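SnoaL-like domain-containing protein (Kribbella flavida, PDB 4LMI) is of unknown function but, as a SnoaL-like member of the NTF2 clan, is a putative ketosteroid isomerase. Local coordinates at residues Arg24-Glu27 and Glu28-Ala31; Tyr54-Phe57 and Asn58-Pro62. One frame throughout, in Å; residues are numbered along the deposited sequence.

Overall arrangement
Following the chain from its N terminus, the long helix 6-22 gives way to the short helix 26-31; contact 1 takes in the junction and all of helix 26-31. The chain then runs through strands 33-34, 37-41 and 46-49 before reaching helix 51-59, where contact 2 spans the last turns and the exit toward strand 65-75. Each contact is local, closing a single helical turn or two, and the two follow in series without nesting or crossing. Their centres are about 12 Å apart, and they meet directly: Trp26 packs on Leu55, Asn58 and Gln59, and Phe29 on Asn58. Short-range turns thus become a helix-helix interface, a worked case of local order feeding tertiary packing.

Contact 1. Residues Arg24-Glu27 and Glu28-Ala31; sequences RAWE and EFAA
A local contact within one short helix joins Trp26 to Phe29 and the backbone of Ala25 to that of Phe29, at the protein surface, where helix 26-31 begins just after helix 6-22 has ended. The N-cap residue Ala25 starts the run of i to i+4 backbone hydrogen bonds: its carbonyl O receives Phe29 N at 2.8 Å. Trp26 O takes Ala30 N at 2.9 Å, and Glu27 O takes Ala31 N at 3.1 Å. The two aromatic side chains run alongside each other, pointing the same way. The indole turns the edge of its six-membered ring toward the face of the Phe29 ring in an offset edge-to-face pair, with planes 77° apart and centroids 5.9 Å from each other; Trp26 CE3 comes to 4.0 Å from Phe29 CD2. Phe29 enters this pair because its CG is anti to the backbone N (chi1 -178°), whereas Trp26 CG stands beside its backbone N.

The entry to the helix is a compact helix-to-helix junction: Arg24 closes helix 6-22 with a Schellman motif, and Ala25, the centre of an inverse gamma turn, leads straight into the next helix. Arg24 O also lies over one indole face, offset toward the rim. At the outer side, Glu28 bends at chi2 (94°), bringing OE1 to 3.6 Å from Ala25 CB. Beyond the pair, Phe29 packs on Thr20, Leu21 and Tyr17, while a bound buffer molecule, probably from the crystallisation liquor, lies near the Trp26 side chain.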
loop_
_atom_site.group_PDB
_atom_site.type_symbol
_atom_site.label_atom_id
_atom_site.label_comp_id
_atom_site.label_asym_id
_atom_site.label_seq_id
_atom_site.Cartn_x
_atom_site.Cartn_y
_atom_site.Cartn_z
ATOM N N ARG B 24 0.367 -10.951 19.396
ATOM C CA ARG B 24 1.701 -11.302 19.915
ATOM C C ARG B 24 1.787 -12.805 20.189
ATOM O O ARG B 24 2.366 -13.239 21.189
ATOM C CB ARG B 24 2.047 -10.503 21.191
ATOM C CG ARG B 24 2.359 -9.029 20.983
ATOM C CD ARG B 24 1.105 -8.178 21.034
ATOM N NE ARG B 24 1.410 -6.768 21.270
ATOM C CZ ARG B 24 0.611 -5.756 20.938
ATOM N NH1 ARG B 24 -0.556 -5.980 20.338
ATOM N NH2 ARG B 24 0.986 -4.511 21.200
ATOM N N ALA B 25 1.191 -13.588 19.294
ATOM C CA ALA B 25 1.148 -15.037 19.434
ATOM C C ALA B 25 2.383 -15.597 18.744
ATOM O O ALA B 25 2.319 -16.068 17.605
ATOM C CB ALA B 25 -0.133 -15.587 18.821
ATOM N N TRP B 26 3.515 -15.531 19.440
ATOM C CA TRP B 26 4.821 -15.668 18.787
ATOM C C TRP B 26 5.103 -17.001 18.174
ATOM O O TRP B 26 5.700 -17.061 17.098
ATOM C CB TRP B 26 5.957 -15.241 19.714
ATOM C CG TRP B 26 5.856 -13.792 20.133
ATOM C CD1 TRP B 26 5.871 -13.279 21.427
ATOM C CD2 TRP B 26 5.693 -12.616 19.259
ATOM N NE1 TRP B 26 5.743 -11.914 21.413
ATOM C CE2 TRP B 26 5.633 -11.452 20.148
ATOM C CE3 TRP B 26 5.601 -12.421 17.882
ATOM C CZ2 TRP B 26 5.491 -10.162 19.661
ATOM C CZ3 TRP B 26 5.449 -11.112 17.404
ATOM C CH2 TRP B 26 5.396 -10.011 18.275
ATOM N N GLU B 27 4.691 -18.082 18.836
ATOM C CA GLU B 27 4.901 -19.416 18.269
ATOM C C GLU B 27 4.121 -19.586 16.961
ATOM O O GLU B 27 4.665 -20.070 15.971
ATOM C CB GLU B 27 4.542 -20.519 19.267
ATOM C CG GLU B 27 5.023 -21.902 18.833
ATOM C CD GLU B 27 4.562 -23.020 19.749
ATOM O OE1 GLU B 27 3.752 -22.763 20.667
ATOM O OE2 GLU B 27 5.009 -24.170 19.546
ATOM N N GLU B 28 2.859 -19.168 16.960
ATOM C CA GLU B 28 2.011 -19.274 15.773
ATOM C C GLU B 28 2.474 -18.337 14.657
ATOM O O GLU B 28 2.467 -18.714 13.483
ATOM C CB GLU B 28 0.537 -19.023 16.126
ATOM C CG GLU B 28 -0.077 -20.076 17.044
ATOM C CD GLU B 28 -0.014 -19.716 18.525
ATOM O OE1 GLU B 28 0.918 -18.999 18.965
ATOM O OE2 GLU B 28 -0.912 -20.169 19.261
ATOM N N PHE B 29 2.888 -17.126 15.031
ATOM C CA PHE B 29 3.430 -16.154 14.079
ATOM C C PHE B 29 4.715 -16.675 13.420
ATOM O O PHE B 29 4.838 -16.665 12.192
ATOM C CB PHE B 29 3.678 -14.811 14.785
ATOM C CG PHE B 29 4.200 -13.725 13.888
ATOM C CD1 PHE B 29 3.358 -13.080 12.988
ATOM C CD2 PHE B 29 5.535 -13.316 13.973
ATOM C CE1 PHE B 29 3.838 -12.064 12.172
ATOM C CE2 PHE B 29 6.019 -12.297 13.162
ATOM C CZ PHE B 29 5.169 -11.670 12.260
ATOM N N ALA B 30 5.661 -17.140 14.233
ATOM C CA ALA B 30 6.902 -17.721 13.710
ATOM C C ALA B 30 6.644 -18.891 12.747
ATOM O O ALA B 30 7.337 -19.018 11.733
ATOM C CB ALA B 30 7.824 -18.147 14.844
ATOM N N ALA B 31 5.639 -19.717 13.054
ATOM C CA ALA B 31 5.333 -20.909 12.244
ATOM C C ALA B 31 4.770 -20.602 10.854
ATOM O O ALA B 31 4.803 -21.457 9.972
ATOM C CB ALA B 31 4.409 -21.864 12.998
#

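Contact 2. Residues Tyr54-Phe57 and Asn58-Pro62; sequences YLRF and NQEYP
Asn58 grips Tyr54 twice over one helical turn. Its ND2 donates to Tyr54 O at 2.9 Å from above the carbonyl plane, while its backbone N reaches the same oxygen at 3.2 Å from the opposite face. The same ND2 sits over the centre of the Tyr54 ring, 3.3 Å above its plane, with amide and ring planes nearly perpendicular. Asn58 CG stands beside its backbone N (chi1 -72°), which lets the amide fold back toward the preceding turn. A water bridges the far ends, donating to Asn58 OD1 and bonded at 2.7 Å to Tyr54 OH. With an alanine in place of Asn58, Tyr54 O would probably keep just the backbone donor of the two, and the ring face and the water would each lose a partner.

Two residues on, Arg56 NH2 meets Glu60 OE2 at 3.0 Å in a salt bridge, the oxygen lying over one guanidinium face, and Leu55 CG rests against the Gln59 amide. Farther out, Tyr54 OH is hydrogen-bonded to Tyr17 OH, and a buffer molecule, probably from the crystallisation liquor, is hydrogen-bonded to Asn58 OD1 and Tyr61 OH, consistent with a pocket. Tyr54 and Phe57 pack against Tyr39 and Ile48 of the sheet, Leu55 and Asn58 against helix 26-31, and Arg56 and Tyr61 against the second subunit.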
loop_
_atom_site.group_PDB
_atom_site.type_symbol
_atom_site.label_atom_id
_atom_site.label_comp_id
_atom_site.label_asym_id
_atom_site.label_seq_id
_atom_site.Cartn_x
_atom_site.Cartn_y
_atom_site.Cartn_z
ATOM N N TYR B 54 13.856 -11.678 12.327
ATOM C CA TYR B 54 12.580 -10.999 12.140
ATOM C C TYR B 54 11.679 -11.189 13.360
ATOM O O TYR B 54 11.044 -10.236 13.815
ATOM C CB TYR B 54 11.891 -11.420 10.836
ATOM C CG TYR B 54 10.623 -10.634 10.552
ATOM C CD1 TYR B 54 10.626 -9.235 10.564
ATOM C CD2 TYR B 54 9.425 -11.286 10.273
ATOM C CE1 TYR B 54 9.465 -8.513 10.318
ATOM C CE2 TYR B 54 8.264 -10.576 10.012
ATOM C CZ TYR B 54 8.288 -9.193 10.035
ATOM O OH TYR B 54 7.130 -8.496 9.781
ATOM N N LEU B 55 11.671 -12.403 13.912
ATOM C CA LEU B 55 10.897 -12.688 15.120
ATOM C C LEU B 55 11.379 -11.818 16.282
ATOM O O LEU B 55 10.572 -11.192 16.966
ATOM C CB LEU B 55 10.957 -14.181 15.483
ATOM C CG LEU B 55 10.160 -14.633 16.716
ATOM C CD1 LEU B 55 8.671 -14.319 16.593
ATOM C CD2 LEU B 55 10.384 -16.114 16.997
ATOM N N ARG B 56 12.694 -11.769 16.478
ATOM C CA ARG B 56 13.306 -10.932 17.517
ATOM C C ARG B 56 12.923 -9.457 17.390
ATOM O O ARG B 56 12.591 -8.819 18.389
ATOM C CB ARG B 56 14.830 -11.074 17.510
ATOM C CG ARG B 56 15.344 -12.406 18.028
ATOM C CD ARG B 56 16.816 -12.320 18.402
ATOM N NE ARG B 56 17.008 -11.682 19.705
ATOM C CZ ARG B 56 18.189 -11.325 20.208
ATOM N NH1 ARG B 56 19.308 -11.529 19.521
ATOM N NH2 ARG B 56 18.251 -10.755 21.404
ATOM N N PHE B 57 12.966 -8.930 16.164
ATOM C CA PHE B 57 12.588 -7.541 15.872
ATOM C C PHE B 57 11.182 -7.238 16.379
ATOM O O PHE B 57 10.957 -6.215 17.031
ATOM C CB PHE B 57 12.713 -7.265 14.361
ATOM C CG PHE B 57 11.986 -6.032 13.884
ATOM C CD1 PHE B 57 12.498 -4.762 14.127
ATOM C CD2 PHE B 57 10.808 -6.145 13.149
ATOM C CE1 PHE B 57 11.836 -3.630 13.672
ATOM C CE2 PHE B 57 10.143 -5.014 12.688
ATOM C CZ PHE B 57 10.657 -3.755 12.954
ATOM N N ASN B 58 10.246 -8.139 16.089
ATOM C CA ASN B 58 8.875 -7.996 16.561
ATOM C C ASN B 58 8.732 -8.128 18.080
ATOM O O ASN B 58 7.975 -7.379 18.702
ATOM C CB ASN B 58 7.961 -8.980 15.829
ATOM C CG ASN B 58 7.734 -8.583 14.386
ATOM O OD1 ASN B 58 7.004 -7.629 14.103
ATOM N ND2 ASN B 58 8.372 -9.296 13.464
ATOM N N GLN B 59 9.473 -9.067 18.666
ATOM C CA GLN B 59 9.438 -9.302 20.112
ATOM C C GLN B 59 10.103 -8.182 20.923
ATOM O O GLN B 59 9.658 -7.857 22.030
ATOM C CB GLN B 59 10.072 -10.653 20.448
ATOM C CG GLN B 59 9.246 -11.855 20.004
ATOM C CD GLN B 59 9.979 -13.172 20.181
ATOM O OE1 GLN B 59 11.201 -13.236 20.063
ATOM N NE2 GLN B 59 9.233 -14.232 20.460
ATOM N N GLU B 60 11.158 -7.592 20.366
ATOM C CA GLU B 60 11.897 -6.523 21.041
ATOM C C GLU B 60 11.266 -5.140 20.872
ATOM O O GLU B 60 11.751 -4.166 21.450
ATOM C CB GLU B 60 13.347 -6.482 20.559
ATOM C CG GLU B 60 14.199 -7.645 21.043
ATOM C CD GLU B 60 15.616 -7.593 20.508
ATOM O OE1 GLU B 60 16.046 -6.520 20.029
ATOM O OE2 GLU B 60 16.306 -8.630 20.572
ATOM N N TYR B 61 10.185 -5.055 20.097
ATOM C CA TYR B 61 9.578 -3.762 19.789
ATOM C C TYR B 61 8.898 -3.124 21.002
ATOM O O TYR B 61 7.998 -3.725 21.601
ATOM C CB TYR B 61 8.605 -3.859 18.612
ATOM C CG TYR B 61 8.404 -2.524 17.943
ATOM C CD1 TYR B 61 7.440 -1.630 18.405
ATOM C CD2 TYR B 61 9.207 -2.134 16.870
ATOM C CE1 TYR B 61 7.268 -0.392 17.809
ATOM C CE2 TYR B 61 9.039 -0.900 16.262
ATOM C CZ TYR B 61 8.070 -0.034 16.736
ATOM O OH TYR B 61 7.894 1.191 16.145
ATOM N N PRO B 62 9.328 -1.897 21.361
ATOM C CA PRO B 62 8.854 -1.213 22.569
ATOM C C PRO B 62 7.468 -0.584 22.429
ATOM O O PRO B 62 7.005 -0.347 21.317
ATOM C CB PRO B 62 9.913 -0.129 22.791
ATOM C CG PRO B 62 10.444 0.165 21.435
ATOM C CD PRO B 62 10.353 -1.111 20.644
HETATM O O HOH W 1 6.929 -6.540 11.638
#